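Beta-hexosaminidase Amuc_2018 (PDB 6JEB) hydrolyses terminal non-reducing N-acetylhexosamine residues from glycans and chitobiose, as a zinc-containing glycoside hydrolase of family 20. Local coordinates at residues Leu263-Pro268 against Glu272-Ala277. Numbering follows the deposited sequence.
Sequences LWEKCP and EARTRA. With ZN (zinc ion), chain B.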
loop_
_atom_site.group_PDB
_atom_site.type_symbol
_atom_site.label_atom_id
_atom_site.label_comp_id
_atom_site.label_asym_id
_atom_site.label_seq_id
_atom_site.Cartn_x
_atom_site.Cartn_y
_atom_site.Cartn_z
ATOM N N LEU A 263 3.198 11.381 -26.649
ATOM C CA LEU A 263 3.663 10.419 -27.648
ATOM C C LEU A 263 2.511 9.665 -28.305
ATOM O O LEU A 263 2.615 9.304 -29.484
ATOM C CB LEU A 263 4.714 9.467 -27.066
ATOM C CG LEU A 263 6.020 10.140 -26.628
ATOM C CD1 LEU A 263 7.089 9.102 -26.270
ATOM C CD2 LEU A 263 6.535 11.096 -27.701
ATOM N N TRP A 264 1.419 9.407 -27.571
ATOM C CA TRP A 264 0.215 8.884 -28.213
ATOM C C TRP A 264 -0.314 9.858 -29.258
ATOM O O TRP A 264 -0.741 9.445 -30.346
ATOM C CB TRP A 264 -0.874 8.616 -27.176
ATOM C CG TRP A 264 -0.754 7.307 -26.456
ATOM C CD1 TRP A 264 0.238 6.363 -26.596
ATOM C CD2 TRP A 264 -1.680 6.777 -25.501
ATOM N NE1 TRP A 264 -0.015 5.293 -25.767
ATOM C CE2 TRP A 264 -1.185 5.522 -25.088
ATOM C CE3 TRP A 264 -2.882 7.245 -24.952
ATOM C CZ2 TRP A 264 -1.851 4.726 -24.152
ATOM C CZ3 TRP A 264 -3.542 6.457 -24.023
ATOM C CH2 TRP A 264 -3.024 5.211 -23.628
ATOM N N GLU A 265 -0.314 11.156 -28.940
ATOM C CA GLU A 265 -0.796 12.143 -29.902
ATOM C C GLU A 265 0.014 12.088 -31.190
ATOM O O GLU A 265 -0.550 12.181 -32.287
ATOM C CB GLU A 265 -0.751 13.552 -29.304
ATOM C CG GLU A 265 -1.516 14.596 -30.126
ATOM C CD GLU A 265 -0.754 15.064 -31.356
ATOM O OE1 GLU A 265 0.490 15.158 -31.287
ATOM O OE2 GLU A 265 -1.400 15.325 -32.396
ATOM N N LYS A 266 1.337 11.919 -31.073
ATOM C CA LYS A 266 2.233 11.954 -32.225
ATOM C C LYS A 266 2.355 10.621 -32.942
ATOM O O LYS A 266 2.755 10.602 -34.113
ATOM C CB LYS A 266 3.637 12.376 -31.783
ATOM C CG LYS A 266 3.733 13.816 -31.341
ATOM C CD LYS A 266 5.127 14.160 -30.865
ATOM C CE LYS A 266 5.190 15.619 -30.427
ATOM N NZ LYS A 266 6.533 15.993 -29.906
ATOM N N CYS A 267 2.031 9.520 -32.274
ATOM C CA CYS A 267 2.255 8.192 -32.834
ATOM C C CYS A 267 1.490 8.010 -34.143
ATOM O O CYS A 267 0.274 8.241 -34.184
ATOM C CB CYS A 267 1.800 7.137 -31.829
ATOM S SG CYS A 267 1.833 5.447 -32.485
ATOM N N PRO A 268 2.153 7.586 -35.225
ATOM C CA PRO A 268 1.425 7.402 -36.488
ATOM C C PRO A 268 0.391 6.294 -36.426
ATOM O O PRO A 268 -0.618 6.366 -37.141
ATOM C CB PRO A 268 2.539 7.100 -37.505
ATOM C CG PRO A 268 3.661 6.562 -36.671
ATOM C CD PRO A 268 3.593 7.319 -35.371
ATOM N N GLU A 272 -4.130 7.213 -36.474
ATOM C CA GLU A 272 -5.149 6.613 -37.329
ATOM C C GLU A 272 -6.117 5.745 -36.540
ATOM O O GLU A 272 -7.291 5.640 -36.912
ATOM C CB GLU A 272 -4.508 5.803 -38.454
ATOM C CG GLU A 272 -4.109 6.633 -39.637
ATOM C CD GLU A 272 -5.283 7.390 -40.252
ATOM O OE1 GLU A 272 -6.297 6.764 -40.634
ATOM O OE2 GLU A 272 -5.195 8.624 -40.339
ATOM N N ALA A 273 -5.655 5.110 -35.461
ATOM C CA ALA A 273 -6.581 4.362 -34.621
ATOM C C ALA A 273 -7.623 5.286 -34.009
ATOM O O ALA A 273 -8.805 4.929 -33.932
ATOM C CB ALA A 273 -5.825 3.612 -33.533
ATOM N N ARG A 274 -7.209 6.485 -33.584
ATOM C CA ARG A 274 -8.178 7.449 -33.069
ATOM C C ARG A 274 -9.155 7.878 -34.152
ATOM O O ARG A 274 -10.353 8.028 -33.889
ATOM C CB ARG A 274 -7.474 8.666 -32.472
ATOM C CG ARG A 274 -6.801 8.388 -31.140
ATOM C CD ARG A 274 -6.389 9.685 -30.444
ATOM N NE ARG A 274 -5.509 10.508 -31.275
ATOM C CZ ARG A 274 -4.185 10.385 -31.315
ATOM N NH1 ARG A 274 -3.573 9.458 -30.583
ATOM N NH2 ARG A 274 -3.467 11.182 -32.099
ATOM N N THR A 275 -8.662 8.086 -35.378
ATOM C CA THR A 275 -9.557 8.436 -36.476
ATOM C C THR A 275 -10.581 7.332 -36.714
ATOM O O THR A 275 -11.774 7.610 -36.877
ATOM C CB THR A 275 -8.742 8.733 -37.736
ATOM O OG1 THR A 275 -7.876 9.854 -37.494
ATOM C CG2 THR A 275 -9.653 9.042 -38.915
ATOM N N ARG A 276 -10.141 6.068 -36.698
ATOM C CA ARG A 276 -11.058 4.949 -36.908
ATOM C C ARG A 276 -12.095 4.849 -35.795
ATOM O O ARG A 276 -13.260 4.521 -36.051
ATOM C CB ARG A 276 -10.285 3.633 -36.996
ATOM C CG ARG A 276 -9.419 3.480 -38.225
ATOM C CD ARG A 276 -8.951 2.032 -38.390
ATOM N NE ARG A 276 -8.035 1.574 -37.343
ATOM C CZ ARG A 276 -6.722 1.786 -37.365
ATOM N NH1 ARG A 276 -6.182 2.471 -38.366
ATOM N NH2 ARG A 276 -5.952 1.324 -36.381
ATOM N N ALA A 277 -11.686 5.096 -34.552
ATOM C CA ALA A 277 -12.576 4.989 -33.403
ATOM C C ALA A 277 -13.371 6.263 -33.135
ATOM O O ALA A 277 -14.166 6.290 -32.186
ATOM C CB ALA A 277 -11.784 4.597 -32.148
HETATM ZN ZN ZN B . 1.061 4.381 -30.551
HETATM O O HOH W 1 -3.849 13.707 -33.439
#
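Arg274 lays its guanidinium edge against the last turn of helix 262-266, where it meets two consecutive backbone carbonyls. NH1 donates to Trp264 O at 2.8 Å along a nearly straight N-H...O line (167°); the oxygen lies in the guanidinium plane, yet the donor stands well above the plane of that carbonyl. NH2 reaches Glu265 O at 3.1 Å in a more bent bond (145°), and Arg271 NE is a second donor to the same oxygen. The arginine chain leaves its helix with CG anti to the carbonyl carbon and then bends at chi3 (-57°), which turns the group edge-on to the carbonyls. A water accepts from NH2 at 2.9 Å and donates to Glu265 OE2, bridging two opposite charges that do not touch. Helix 262-266 ends at Cys267, which N-caps helix 268-277; Arg274 reaches back from the second helix to the carbonyls of the first, beside a Cys4 zinc site at the periphery of the catalytic domain. Cys267 SG binds the zinc ion at 2.3 Å; Cys206, Cys226 and Cys270 complete the site. Pro268 and Glu272 sit one turn apart in helix 268-277, Pro268 O lying 3.7 Å from Glu272 N. The Trp264 indole runs off from residues 272-277, packing on Cys206, Leu224 and Pro227 and donating through NE1 to Val225 O. Replacing Arg274 with a leucine would probably cost Trp264 O its guanidinium donor and Glu265 O one of its two, and leave Glu282, which salt-bridges NE, without its cationic mate. NH1 also bonds to Gln285 OE1, extending the link to helix 282-299.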